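Side-chain contacts in iron dependent repressor (Sulfolobus solfataricus, PDB 2X4H), which probably acts as a metal-responsive, DNA-binding transcription factor of the DtxR/MntR family and carries several zinc ions in the crystal: residues I113-E116 with I117-L121; L81-A84 with H85-E89; K64-G67 with V68-T71; L19-I22 with K23-N26; F49-V52 with S53-E57. One frame throughout, in Å; residues are numbered along the deposited sequence.

Interaction 1 (I113-E116 with I117-L121)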
loop_
_atom_site.group_PDB
_atom_site.type_symbol
_atom_site.label_atom_id
_atom_site.label_comp_id
_atom_site.label_asym_id
_atom_site.label_seq_id
_atom_site.Cartn_x
_atom_site.Cartn_y
_atom_site.Cartn_z
ATOM N N ILE C 113 16.519 1.339 -8.825
ATOM C CA ILE C 113 17.648 2.269 -8.749
ATOM C C ILE C 113 17.155 3.635 -8.267
ATOM O O ILE C 113 16.212 4.163 -8.829
ATOM C CB ILE C 113 18.384 2.444 -10.115
ATOM C CG1 ILE C 113 18.865 1.097 -10.681
ATOM C CG2 ILE C 113 19.593 3.337 -9.963
ATOM C CD1 ILE C 113 19.758 0.337 -9.764
ATOM N N PRO C 114 17.780 4.195 -7.211
ATOM C CA PRO C 114 17.507 5.562 -6.739
ATOM C C PRO C 114 17.811 6.681 -7.755
ATOM O O PRO C 114 18.716 6.553 -8.603
ATOM C CB PRO C 114 18.440 5.714 -5.544
ATOM C CG PRO C 114 18.694 4.318 -5.071
ATOM C CD PRO C 114 18.674 3.468 -6.289
ATOM N N GLU C 115 17.049 7.764 -7.615
ATOM C CA GLU C 115 17.044 8.919 -8.505
ATOM C C GLU C 115 18.423 9.475 -8.751
ATOM O O GLU C 115 18.789 9.785 -9.904
ATOM C CB GLU C 115 16.149 10.025 -7.907
ATOM C CG GLU C 115 16.189 11.392 -8.654
ATOM C CD GLU C 115 15.329 12.495 -8.004
ATOM O OE1 GLU C 115 14.485 12.205 -7.107
ATOM O OE2 GLU C 115 15.502 13.669 -8.412
ATOM N N GLU C 116 19.184 9.606 -7.666
ATOM C CA GLU C 116 20.515 10.157 -7.749
ATOM C C GLU C 116 21.357 9.380 -8.772
ATOM O O GLU C 116 22.036 9.998 -9.587
ATOM C CB GLU C 116 21.209 10.207 -6.387
ATOM C CG GLU C 116 22.520 11.015 -6.420
ATOM C CD GLU C 116 23.277 11.025 -5.108
ATOM O OE1 GLU C 116 22.712 10.584 -4.087
ATOM O OE2 GLU C 116 24.448 11.480 -5.112
ATOM N N ILE C 117 21.282 8.048 -8.737
ATOM C CA ILE C 117 22.084 7.197 -9.612
ATOM C C ILE C 117 21.690 7.376 -11.067
ATOM O O ILE C 117 22.551 7.558 -11.954
ATOM C CB ILE C 117 21.970 5.703 -9.228
ATOM C CG1 ILE C 117 22.671 5.432 -7.905
ATOM C CG2 ILE C 117 22.583 4.828 -10.279
ATOM C CD1 ILE C 117 22.415 4.034 -7.344
ATOM N N ILE C 118 20.396 7.312 -11.331
ATOM C CA ILE C 118 19.925 7.504 -12.705
ATOM C C ILE C 118 20.301 8.888 -13.269
ATOM O O ILE C 118 20.777 8.968 -14.379
ATOM C CB ILE C 118 18.423 7.241 -12.812
ATOM C CG1 ILE C 118 18.149 5.754 -12.566
ATOM C CG2 ILE C 118 17.855 7.714 -14.164
ATOM C CD1 ILE C 118 18.879 4.825 -13.485
ATOM N N ASP C 119 20.115 9.961 -12.503
ATOM C CA ASP C 119 20.503 11.293 -12.959
ATOM C C ASP C 119 22.000 11.395 -13.144
ATOM O O ASP C 119 22.460 12.044 -14.095
ATOM C CB ASP C 119 20.032 12.394 -12.006
ATOM C CG ASP C 119 18.498 12.601 -12.052
ATOM O OD1 ASP C 119 17.855 12.045 -12.980
ATOM O OD2 ASP C 119 17.926 13.306 -11.169
ATOM N N LYS C 120 22.786 10.767 -12.267
ATOM C CA LYS C 120 24.235 10.879 -12.440
ATOM C C LYS C 120 24.727 10.029 -13.594
ATOM O O LYS C 120 25.677 10.409 -14.281
ATOM C CB LYS C 120 24.979 10.607 -11.130
ATOM C CG LYS C 120 24.919 11.857 -10.239
ATOM C CD LYS C 120 25.728 11.792 -8.979
ATOM C CE LYS C 120 25.936 13.205 -8.439
ATOM N NZ LYS C 120 26.073 13.220 -6.971
ATOM N N LEU C 121 24.066 8.901 -13.825
ATOM C CA LEU C 121 24.443 7.982 -14.884
ATOM C C LEU C 121 24.077 8.608 -16.221
ATOM O O LEU C 121 24.811 8.478 -17.194
ATOM C CB LEU C 121 23.803 6.599 -14.706
ATOM C CG LEU C 121 24.122 5.507 -15.740
ATOM C CD1 LEU C 121 25.628 5.250 -15.842
ATOM C CD2 LEU C 121 23.386 4.216 -15.468
HETATM O O HOH W 1 15.507 13.511 -11.076
#
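Glu116 and Lys120, one helical turn apart, form an i to i+4 salt bridge on the first turn of helix 115-124, where Pro114 occupies the N-cap position. Lys120 NZ lies 3.0 Å from Glu116 OE2 and uses the anti lone pair of that oxygen. Both chains are extended and run side by side; with CG of Glu116 anti to its backbone N (chi1 -170°), the carboxylate reaches out level with the ammonium group. The pair also faces the second subunit, since Glu116 OE1 bonds Tyr105 OH and Lys120 NZ bonds Gly96 O of that neighbouring chain. With an alanine in place of Lys120, Glu116 OE2 would probably lose its counter-charge, and the bond to Gly96 O of the second subunit would go with it. In the backbone, Pro114 O accepts Ile118 N at 3.3 Å and, weakly, Ile117 N, while Asp119 N donates to Glu115 O (2.9 Å). Two acidic groups, those of Glu115 and Asp119, stand close together with their carboxylate planes 78° apart; a water hydrogen-bonds Glu115 OE2 and lies near Asp119 OD2, though that second approach is too short to trust, and Lys83 pairs with Asp119 OD1. Apolar packing joins the residue before Pro114 to the first turn. Ile113 CG2 reaches between two isoleucines, lying 3.8 Å from Ile118 CG1 and pressing unusually tightly on Ile117, with its CG2 only 3.4 Å from Ile117 CG2.

Interaction 2 (L81-A84 with H85-E89). With ZN (zinc ion), chain M; ZN (zinc ion), chain N.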
loop_
_atom_site.group_PDB
_atom_site.type_symbol
_atom_site.label_atom_id
_atom_site.label_comp_id
_atom_site.label_asym_id
_atom_site.label_seq_id
_atom_site.Cartn_x
_atom_site.Cartn_y
_atom_site.Cartn_z
ATOM N N LEU C 81 10.912 6.243 -14.164
ATOM C CA LEU C 81 11.175 4.839 -14.531
ATOM C C LEU C 81 11.592 4.664 -16.020
ATOM O O LEU C 81 12.411 3.796 -16.357
ATOM C CB LEU C 81 9.983 3.956 -14.197
ATOM C CG LEU C 81 10.049 2.461 -14.503
ATOM C CD1 LEU C 81 11.392 1.891 -14.107
ATOM C CD2 LEU C 81 8.919 1.735 -13.746
ATOM N N ILE C 82 11.028 5.485 -16.898
ATOM C CA ILE C 82 11.336 5.431 -18.324
ATOM C C ILE C 82 12.775 5.841 -18.529
ATOM O O ILE C 82 13.521 5.171 -19.240
ATOM C CB ILE C 82 10.388 6.322 -19.146
ATOM C CG1 ILE C 82 9.003 5.652 -19.270
ATOM C CG2 ILE C 82 11.003 6.625 -20.539
ATOM C CD1 ILE C 82 7.876 6.537 -19.830
ATOM N N LYS C 83 13.163 6.931 -17.877
ATOM C CA LYS C 83 14.542 7.400 -17.835
ATOM C C LYS C 83 15.456 6.310 -17.271
ATOM O O LYS C 83 16.516 6.045 -17.813
ATOM C CB LYS C 83 14.624 8.687 -16.989
ATOM C CG LYS C 83 15.991 9.358 -16.953
ATOM C CD LYS C 83 16.046 10.687 -16.196
ATOM C CE LYS C 83 17.460 11.274 -16.311
ATOM N NZ LYS C 83 17.674 12.601 -15.647
ATOM N N ALA C 84 15.054 5.660 -16.185
ATOM C CA ALA C 84 15.900 4.623 -15.572
ATOM C C ALA C 84 16.106 3.427 -16.502
ATOM O O ALA C 84 17.231 2.971 -16.661
ATOM C CB ALA C 84 15.335 4.158 -14.198
ATOM N N HIS C 85 15.032 2.951 -17.121
ATOM C CA HIS C 85 15.087 1.809 -18.017
ATOM C C HIS C 85 16.052 2.103 -19.175
ATOM O O HIS C 85 16.977 1.333 -19.456
ATOM C CB HIS C 85 13.668 1.442 -18.543
ATOM C CG HIS C 85 13.675 0.403 -19.626
ATOM N ND1 HIS C 85 13.923 -0.935 -19.378
ATOM C CD2 HIS C 85 13.550 0.522 -20.974
ATOM C CE1 HIS C 85 13.911 -1.596 -20.525
ATOM N NE2 HIS C 85 13.719 -0.730 -21.512
ATOM N N ARG C 86 15.876 3.260 -19.794
ATOM C CA ARG C 86 16.565 3.598 -21.025
ATOM C C ARG C 86 18.022 4.057 -20.812
ATOM O O ARG C 86 18.912 3.734 -21.620
ATOM C CB ARG C 86 15.715 4.637 -21.769
ATOM C CG ARG C 86 14.422 4.036 -22.291
ATOM C CD ARG C 86 13.470 5.027 -22.952
ATOM N NE ARG C 86 12.255 4.322 -23.356
ATOM C CZ ARG C 86 11.134 4.880 -23.808
ATOM N NH1 ARG C 86 10.986 6.187 -23.910
ATOM N NH2 ARG C 86 10.112 4.104 -24.113
ATOM N N VAL C 87 18.286 4.784 -19.728
ATOM C CA VAL C 87 19.661 5.096 -19.363
ATOM C C VAL C 87 20.452 3.813 -19.059
ATOM O O VAL C 87 21.571 3.648 -19.542
ATOM C CB VAL C 87 19.717 6.082 -18.188
ATOM C CG1 VAL C 87 21.138 6.207 -17.647
ATOM C CG2 VAL C 87 19.144 7.452 -18.620
ATOM N N ILE C 88 19.880 2.896 -18.280
ATOM C CA ILE C 88 20.532 1.608 -18.041
ATOM C C ILE C 88 20.780 0.863 -19.356
ATOM O O ILE C 88 21.875 0.354 -19.567
ATOM C CB ILE C 88 19.742 0.731 -17.052
ATOM C CG1 ILE C 88 20.010 1.185 -15.616
ATOM C CG2 ILE C 88 20.179 -0.739 -17.158
ATOM C CD1 ILE C 88 18.979 0.717 -14.643
ATOM N N GLU C 89 19.804 0.840 -20.261
ATOM C CA GLU C 89 19.997 0.163 -21.534
ATOM C C GLU C 89 21.242 0.645 -22.256
ATOM O O GLU C 89 21.968 -0.156 -22.827
ATOM C CB GLU C 89 18.830 0.387 -22.491
ATOM C CG GLU C 89 17.592 -0.323 -22.131
ATOM C CD GLU C 89 16.616 -0.440 -23.291
ATOM O OE1 GLU C 89 16.526 0.499 -24.138
ATOM O OE2 GLU C 89 15.898 -1.472 -23.312
HETATM ZN ZN ZN M . 13.810 -1.435 -23.304
HETATM ZN ZN ZN N . 15.035 0.729 -25.282
HETATM O O HOH W 2 12.880 0.421 -24.094
#
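His85 N donates to Leu81 O (2.9 Å) along helix 72-94, and the imidazole of the same histidine holds a zinc ion: His85 NE2 binds it at 1.9 Å, and Glu89 OE2, one turn on, at 2.1 Å. Glu89 OE1 binds a second zinc at 1.9 Å, so the carboxylate bridges the pair, and a water bound to both metals forms a second bridge. Glu89 CG sits over one face of the imidazole, offset toward the rim, while the bridging water lies at the ring edge, in its plane. Cys103 completes the protein ligands of the first metal, Cys131 and His133 those of the second; in the second shell Asp110 OD2 bonds His85 ND1 and so helps fix the ring rotation. A further backbone bond runs from Arg86 N to Ile82 O (3.1 Å). Arg86 extends alongside Ile82, whose CG2 covers one face of the guanidinium, 3.4 Å from Arg86 NH1; that nitrogen is also bonded to Glu136 O. Val87 CG2, anti to its carbonyl carbon, rests 4.0 Å from Lys83 CG, and the lysine runs on, fully extended, to Asp119. Ala84 gives the helix a small side chain against Ile118 of helix 115-124. Histidine and glutamate spaced i, i+4 on one helix, joined by two cysteines and a second histidine from other segments, make a carboxylate- and water-bridged dinuclear zinc site in the metal-binding and dimerisation domain.

Interaction 3 (K64-G67 with V68-T71). With ZN (zinc ion), chain H.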
loop_
_atom_site.group_PDB
_atom_site.type_symbol
_atom_site.label_atom_id
_atom_site.label_comp_id
_atom_site.label_asym_id
_atom_site.label_seq_id
_atom_site.Cartn_x
_atom_site.Cartn_y
_atom_site.Cartn_z
ATOM N N LYS C 64 -11.286 10.379 -7.789
ATOM C CA LYS C 64 -12.366 11.370 -7.743
ATOM C C LYS C 64 -13.673 10.701 -8.188
ATOM O O LYS C 64 -13.703 9.487 -8.400
ATOM C CB LYS C 64 -12.009 12.564 -8.639
ATOM C CG LYS C 64 -10.947 13.499 -8.019
ATOM C CD LYS C 64 -10.092 14.242 -9.066
ATOM C CE LYS C 64 -8.991 15.072 -8.403
ATOM N NZ LYS C 64 -8.409 16.056 -9.344
ATOM N N GLU C 65 -14.748 11.473 -8.316
ATOM C CA GLU C 65 -16.042 10.919 -8.723
ATOM C C GLU C 65 -16.052 10.486 -10.178
ATOM O O GLU C 65 -16.808 9.605 -10.563
ATOM C CB GLU C 65 -17.140 11.957 -8.559
ATOM C CG GLU C 65 -17.303 12.482 -7.165
ATOM C CD GLU C 65 -18.554 13.304 -7.028
ATOM O OE1 GLU C 65 -18.980 13.550 -5.880
ATOM O OE2 GLU C 65 -19.129 13.680 -8.069
ATOM N N ASP C 66 -15.231 11.166 -10.970
ATOM C CA ASP C 66 -15.054 10.935 -12.400
ATOM C C ASP C 66 -14.283 9.641 -12.670
ATOM O O ASP C 66 -14.375 9.073 -13.759
ATOM C CB ASP C 66 -14.242 12.123 -12.976
ATOM C CG ASP C 66 -14.380 12.277 -14.495
ATOM O OD1 ASP C 66 -15.207 11.561 -15.109
ATOM O OD2 ASP C 66 -13.673 13.137 -15.073
ATOM N N GLY C 67 -13.516 9.202 -11.672
ATOM C CA GLY C 67 -12.566 8.105 -11.807
ATOM C C GLY C 67 -11.198 8.498 -11.261
ATOM O O GLY C 67 -11.055 9.433 -10.465
ATOM N N VAL C 68 -10.177 7.795 -11.714
ATOM C CA VAL C 68 -8.830 7.976 -11.199
ATOM C C VAL C 68 -8.034 8.936 -12.095
ATOM O O VAL C 68 -8.089 8.849 -13.319
ATOM C CB VAL C 68 -8.138 6.609 -11.075
ATOM C CG1 VAL C 68 -6.793 6.734 -10.354
ATOM C CG2 VAL C 68 -9.076 5.623 -10.362
ATOM N N TRP C 69 -7.325 9.866 -11.467
ATOM C CA TRP C 69 -6.492 10.824 -12.175
ATOM C C TRP C 69 -5.064 10.741 -11.649
ATOM O O TRP C 69 -4.839 10.626 -10.434
ATOM C CB TRP C 69 -7.019 12.265 -12.020
ATOM C CG TRP C 69 -8.329 12.537 -12.697
ATOM C CD1 TRP C 69 -9.566 12.363 -12.163
ATOM C CD2 TRP C 69 -8.540 13.061 -14.023
ATOM N NE1 TRP C 69 -10.531 12.739 -13.064
ATOM C CE2 TRP C 69 -9.931 13.161 -14.215
ATOM C CE3 TRP C 69 -7.689 13.444 -15.062
ATOM C CZ2 TRP C 69 -10.494 13.622 -15.403
ATOM C CZ3 TRP C 69 -8.249 13.901 -16.248
ATOM C CH2 TRP C 69 -9.637 13.993 -16.404
ATOM N N ILE C 70 -4.097 10.823 -12.563
ATOM C CA ILE C 70 -2.685 10.793 -12.178
ATOM C C ILE C 70 -2.253 12.148 -11.600
ATOM O O ILE C 70 -2.565 13.174 -12.148
ATOM C CB ILE C 70 -1.794 10.382 -13.379
ATOM C CG1 ILE C 70 -0.369 10.074 -12.909
ATOM C CG2 ILE C 70 -1.777 11.453 -14.468
ATOM C CD1 ILE C 70 0.473 9.417 -13.962
ATOM N N THR C 71 -1.563 12.143 -10.473
ATOM C CA THR C 71 -1.062 13.384 -9.896
ATOM C C THR C 71 0.233 13.824 -10.590
ATOM O O THR C 71 0.835 13.060 -11.328
ATOM C CB THR C 71 -0.753 13.207 -8.414
ATOM O OG1 THR C 71 0.285 12.231 -8.255
ATOM C CG2 THR C 71 -2.009 12.760 -7.647
HETATM ZN ZN ZN H . -20.830 14.554 -6.621
#
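Asp66 and Trp69 meet where the two-stranded antiparallel hairpin turns from strand 61-64 into strand 67-70. A carboxylate lies beside the indole without a hydrogen bond to it: Asp66 OD2 is near the ring plane at the benzene-side edge, 3.2 Å from Trp69 CZ2, with the carboxylate and ring planes 47° apart. Asp66 CB sits in that plane too, 3.8 Å from Trp69 NE1. The aspartate reaches there because its CG is anti to the backbone N (chi1 -160°), which swings the carboxylate along the edge of the indole. Asp66 OD2 receives a weak hydrogen bond from Gly31 N.

Apolar contact comes from Lys64, whose extended chain crosses the indole at about a right angle and brings its CD to 3.7 Å from Trp69 CD1. Replacing Trp69 by an alanine would probably leave the aliphatic part of Lys64 and the Asp66 carboxylate without the surface they share.

The turn itself is closed by backbone bonding. Lys64 N donates to Gly67 O at 2.8 Å, and Gly67 N returns a weak bond to Lys64 O. Gly67 adopts a positive phi (130°), at which a CB would jam against the preceding carbonyl oxygen. At the tip, Glu65 chelates a zinc ion through OE1 (2.2 Å) and OE2 (2.4 Å), in company with Glu15, Glu51 and His54 of the third subunit. This is the beta-hairpin wing of a winged helix-turn-helix domain, its tip here joined to another subunit through metal.

Interaction 4 (L19-I22 with K23-N26)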
loop_
_atom_site.group_PDB
_atom_site.type_symbol
_atom_site.label_atom_id
_atom_site.label_comp_id
_atom_site.label_asym_id
_atom_site.label_seq_id
_atom_site.Cartn_x
_atom_site.Cartn_y
_atom_site.Cartn_z
ATOM N N LEU C 19 -0.301 3.135 -13.988
ATOM C CA LEU C 19 -0.203 4.571 -14.225
ATOM C C LEU C 19 -0.225 4.929 -15.693
ATOM O O LEU C 19 -0.736 5.988 -16.053
ATOM C CB LEU C 19 1.049 5.178 -13.594
ATOM C CG LEU C 19 1.203 5.083 -12.075
ATOM C CD1 LEU C 19 2.401 5.902 -11.647
ATOM C CD2 LEU C 19 -0.063 5.523 -11.323
ATOM N N LEU C 20 0.337 4.076 -16.541
ATOM C CA LEU C 20 0.294 4.327 -17.985
ATOM C C LEU C 20 -1.125 4.116 -18.497
ATOM O O LEU C 20 -1.549 4.791 -19.428
ATOM C CB LEU C 20 1.272 3.426 -18.747
ATOM C CG LEU C 20 2.748 3.814 -18.637
ATOM C CD1 LEU C 20 3.666 2.632 -18.943
ATOM C CD2 LEU C 20 3.050 5.001 -19.554
ATOM N N THR C 21 -1.860 3.186 -17.889
ATOM C CA THR C 21 -3.246 2.953 -18.286
ATOM C C THR C 21 -4.161 4.086 -17.828
ATOM O O THR C 21 -5.036 4.507 -18.564
ATOM C CB THR C 21 -3.790 1.659 -17.721
ATOM O OG1 THR C 21 -2.970 0.568 -18.146
ATOM C CG2 THR C 21 -5.194 1.446 -18.212
ATOM N N ILE C 22 -3.957 4.559 -16.606
ATOM C CA ILE C 22 -4.678 5.720 -16.089
ATOM C C ILE C 22 -4.363 6.972 -16.940
ATOM O O ILE C 22 -5.270 7.726 -17.306
ATOM C CB ILE C 22 -4.335 5.960 -14.583
ATOM C CG1 ILE C 22 -4.902 4.836 -13.725
ATOM C CG2 ILE C 22 -4.851 7.330 -14.090
ATOM C CD1 ILE C 22 -4.328 4.792 -12.318
ATOM N N LYS C 23 -3.093 7.176 -17.277
ATOM C CA LYS C 23 -2.685 8.361 -18.075
ATOM C C LYS C 23 -3.348 8.440 -19.459
ATOM O O LYS C 23 -3.667 9.527 -19.933
ATOM C CB LYS C 23 -1.149 8.436 -18.208
ATOM C CG LYS C 23 -0.606 9.757 -18.788
ATOM C CD LYS C 23 0.908 9.731 -18.893
ATOM C CE LYS C 23 1.475 11.018 -19.499
ATOM N NZ LYS C 23 1.072 11.172 -20.909
ATOM N N ARG C 24 -3.555 7.293 -20.098
ATOM C CA ARG C 24 -4.195 7.244 -21.417
ATOM C C ARG C 24 -5.600 7.874 -21.357
ATOM O O ARG C 24 -5.915 8.756 -22.137
ATOM C CB ARG C 24 -4.248 5.788 -21.920
ATOM C CG ARG C 24 -4.672 5.601 -23.374
ATOM C CD ARG C 24 -5.093 4.155 -23.694
ATOM N NE ARG C 24 -4.062 3.140 -23.416
ATOM C CZ ARG C 24 -4.144 2.159 -22.502
ATOM N NH1 ARG C 24 -5.216 2.009 -21.718
ATOM N NH2 ARG C 24 -3.138 1.299 -22.362
ATOM N N TYR C 25 -6.432 7.432 -20.413
ATOM C CA TYR C 25 -7.741 8.051 -20.187
ATOM C C TYR C 25 -7.585 9.542 -19.868
ATOM O O TYR C 25 -8.174 10.393 -20.565
ATOM C CB TYR C 25 -8.527 7.313 -19.077
ATOM C CG TYR C 25 -8.908 5.910 -19.490
ATOM C CD1 TYR C 25 -8.225 4.807 -19.000
ATOM C CD2 TYR C 25 -9.912 5.690 -20.428
ATOM C CE1 TYR C 25 -8.549 3.532 -19.407
ATOM C CE2 TYR C 25 -10.236 4.410 -20.840
ATOM C CZ TYR C 25 -9.549 3.343 -20.325
ATOM O OH TYR C 25 -9.866 2.082 -20.742
ATOM N N ASN C 26 -6.767 9.858 -18.862
ATOM C CA ASN C 26 -6.564 11.243 -18.424
ATOM C C ASN C 26 -6.063 12.154 -19.568
ATOM O O ASN C 26 -6.543 13.263 -19.709
ATOM C CB ASN C 26 -5.557 11.346 -17.276
ATOM C CG ASN C 26 -5.985 10.633 -15.995
ATOM O OD1 ASN C 26 -5.177 10.547 -15.063
ATOM N ND2 ASN C 26 -7.219 10.105 -15.933
#
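Two successive turns of helix 13-27, in the N-terminal DNA-binding domain, bring Ile22 alongside Asn26 and Thr21 alongside both Arg24 and Tyr25. Ile22 O accepts Asn26 N at 3.0 Å, and Ile22 CG2 lies 3.4 Å from Asn26 OD1, the two side chains lying side by side and pointing the same way. With CG beside its backbone N (chi1 -63°), Asn26 turns its amide back along the helix toward Ile22. From there OD1 accepts Ile70 N and ND2 donates to Val68 O, tying the wing strand to the helix; ND2 also donates to Glu30 O. On the neighbouring side Thr21 CG2 touches Arg24 NH1 at 3.6 Å, and the arginine, bent at its third torsion, lays one guanidinium face against Thr21 CA. The Tyr25 ring runs beside the same threonine, with its CD1 3.2 Å from Thr21 O; its hydroxyl bonds Asp40 OD1 of helix 34-41. Thr21 OG1 is occupied by Ser17 O, within the helix. Apolar groups thus flank polar ends committed to other partners: the Asn26 amide, bonded through both its oxygen and nitrogen, is likely to be held against rotation.

Interaction 5 (F49-V52 with S53-E57). With ZN (zinc ion), chain L; ZN (zinc ion), chain K.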
loop_
_atom_site.group_PDB
_atom_site.type_symbol
_atom_site.label_atom_id
_atom_site.label_comp_id
_atom_site.label_asym_id
_atom_site.label_seq_id
_atom_site.Cartn_x
_atom_site.Cartn_y
_atom_site.Cartn_z
ATOM N N PHE C 49 -9.206 -1.785 -7.457
ATOM C CA PHE C 49 -9.623 -0.910 -6.350
ATOM C C PHE C 49 -8.600 -0.922 -5.216
ATOM O O PHE C 49 -8.245 0.124 -4.679
ATOM C CB PHE C 49 -10.993 -1.328 -5.790
ATOM C CG PHE C 49 -11.604 -0.309 -4.855
ATOM C CD1 PHE C 49 -12.692 0.461 -5.260
ATOM C CD2 PHE C 49 -11.084 -0.114 -3.572
ATOM C CE1 PHE C 49 -13.256 1.398 -4.411
ATOM C CE2 PHE C 49 -11.642 0.822 -2.712
ATOM C CZ PHE C 49 -12.742 1.581 -3.132
ATOM N N GLU C 50 -8.144 -2.109 -4.845
ATOM C CA GLU C 50 -7.169 -2.247 -3.771
ATOM C C GLU C 50 -5.877 -1.544 -4.166
ATOM O O GLU C 50 -5.353 -0.738 -3.399
ATOM C CB GLU C 50 -6.921 -3.732 -3.465
ATOM C CG GLU C 50 -5.845 -4.044 -2.433
ATOM C CD GLU C 50 -6.158 -3.610 -1.008
ATOM O OE1 GLU C 50 -5.183 -3.361 -0.281
ATOM O OE2 GLU C 50 -7.329 -3.533 -0.608
ATOM N N GLU C 51 -5.381 -1.821 -5.369
ATOM C CA GLU C 51 -4.097 -1.240 -5.790
ATOM C C GLU C 51 -4.234 0.263 -5.911
ATOM O O GLU C 51 -3.389 1.007 -5.415
ATOM C CB GLU C 51 -3.564 -1.872 -7.082
ATOM C CG GLU C 51 -2.156 -1.356 -7.543
ATOM C CD GLU C 51 -1.062 -1.613 -6.522
ATOM O OE1 GLU C 51 -1.308 -2.314 -5.541
ATOM O OE2 GLU C 51 0.070 -1.124 -6.667
ATOM N N VAL C 52 -5.324 0.729 -6.510
ATOM C CA VAL C 52 -5.543 2.173 -6.593
ATOM C C VAL C 52 -5.459 2.872 -5.225
ATOM O O VAL C 52 -4.901 3.956 -5.136
ATOM C CB VAL C 52 -6.820 2.529 -7.368
ATOM C CG1 VAL C 52 -7.189 3.995 -7.161
ATOM C CG2 VAL C 52 -6.608 2.265 -8.866
ATOM N N SER C 53 -5.924 2.250 -4.148
ATOM C CA SER C 53 -5.881 2.928 -2.841
ATOM C C SER C 53 -4.463 3.013 -2.294
ATOM O O SER C 53 -4.093 4.003 -1.673
ATOM C CB SER C 53 -6.873 2.314 -1.810
ATOM O OG SER C 53 -6.538 0.989 -1.496
ATOM N N HIS C 54 -3.646 2.009 -2.586
ATOM C CA HIS C 54 -2.203 2.111 -2.337
ATOM C C HIS C 54 -1.473 3.169 -3.162
ATOM O O HIS C 54 -0.562 3.828 -2.653
ATOM C CB HIS C 54 -1.536 0.748 -2.505
ATOM C CG HIS C 54 -1.893 -0.212 -1.410
ATOM N ND1 HIS C 54 -1.665 0.076 -0.084
ATOM C CD2 HIS C 54 -2.461 -1.437 -1.439
ATOM C CE1 HIS C 54 -2.074 -0.934 0.663
ATOM N NE2 HIS C 54 -2.569 -1.863 -0.134
ATOM N N LEU C 55 -1.868 3.327 -4.423
ATOM C CA LEU C 55 -1.293 4.366 -5.285
ATOM C C LEU C 55 -1.709 5.762 -4.813
ATOM O O LEU C 55 -0.931 6.709 -4.921
ATOM C CB LEU C 55 -1.695 4.163 -6.754
ATOM C CG LEU C 55 -1.128 2.974 -7.538
ATOM C CD1 LEU C 55 -1.888 2.785 -8.850
ATOM C CD2 LEU C 55 0.349 3.158 -7.811
ATOM N N GLU C 56 -2.935 5.883 -4.293
ATOM C CA GLU C 56 -3.397 7.137 -3.680
ATOM C C GLU C 56 -2.584 7.427 -2.404
ATOM O O GLU C 56 -2.188 8.559 -2.173
ATOM C CB GLU C 56 -4.920 7.108 -3.426
ATOM C CG GLU C 56 -5.494 8.431 -2.948
ATOM C CD GLU C 56 -7.016 8.557 -3.132
ATOM O OE1 GLU C 56 -7.720 7.525 -3.195
ATOM O OE2 GLU C 56 -7.505 9.709 -3.207
ATOM N N GLU C 57 -2.295 6.405 -1.607
ATOM C CA GLU C 57 -1.433 6.557 -0.411
ATOM C C GLU C 57 -0.031 7.057 -0.725
ATOM O O GLU C 57 0.564 7.775 0.066
ATOM C CB GLU C 57 -1.288 5.222 0.328
ATOM C CG GLU C 57 -2.500 4.794 1.095
ATOM C CD GLU C 57 -2.335 3.432 1.759
ATOM O OE1 GLU C 57 -3.338 2.923 2.302
ATOM O OE2 GLU C 57 -1.213 2.876 1.740
HETATM ZN ZN ZN L . -3.472 -3.566 0.254
HETATM ZN ZN ZN K . 1.470 -0.960 -5.619
#
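Glu50 and His54 converge on one zinc ion because their side chains fold toward each other: CG of Glu50 is anti to the backbone N, the chain then bends at its second torsion (67°), and His54 CG lies beside its own backbone N (chi1 -70°). Glu50 OE1 binds the metal at 1.8 Å and His54 NE2 at 2.0 Å. The carboxylate crosses the imidazole obliquely, the two planes 66° apart; Glu50 OE1 and His54 NE2 stand 3.0 Å apart as fellow zinc ligands, not as a hydrogen bond. Ser12 of the fourth subunit is a further polar partner of the Glu50 carboxylate. At the far ring nitrogen, His54 ND1 gives a weak bond of 3.4 Å to Glu57 OE2. This is helix 45-57, by family analogy the recognition helix of the helix-turn-helix, here occupied by metals between subunits: Glu15 and Glu51 of the fourth subunit complete the first zinc site. Glu51, bent in the same way, sends OE2 to a second zinc at 1.8 Å, shared with Glu15 of its own chain and with Glu50 and His54 of the fourth subunit. Ser53 OG turns back to donate to Glu50 O at 2.8 Å, a carbonyl that also receives weak bonds from Ser53 N and His54 N. Leu55 N donates to Glu51 O (2.9 Å), while its side chain packs on Tyr18 and Leu19.

Along the chain the contacts come in the order 4, 5, 3, 2, 1. Interactions 4, 5 and 3 belong to the winged helix-turn-helix part, on helix 13-27, helix 45-57 and the hairpin, with centres 10 to 15 Å apart; Val68 packs on Val52, and Leu19 on Leu55. Interactions 2 and 1 share the metal-binding and dimerisation domain, centres 10 Å apart, where helices 72-94 and 115-124 pack together. Helix 72-94, which follows the wing directly, connects the two halves; the centres of interactions 1 and 3 lie 30 Å apart. Zinc sites occur in both halves: interaction 2 within one chain, interactions 3 and 5 between subunits.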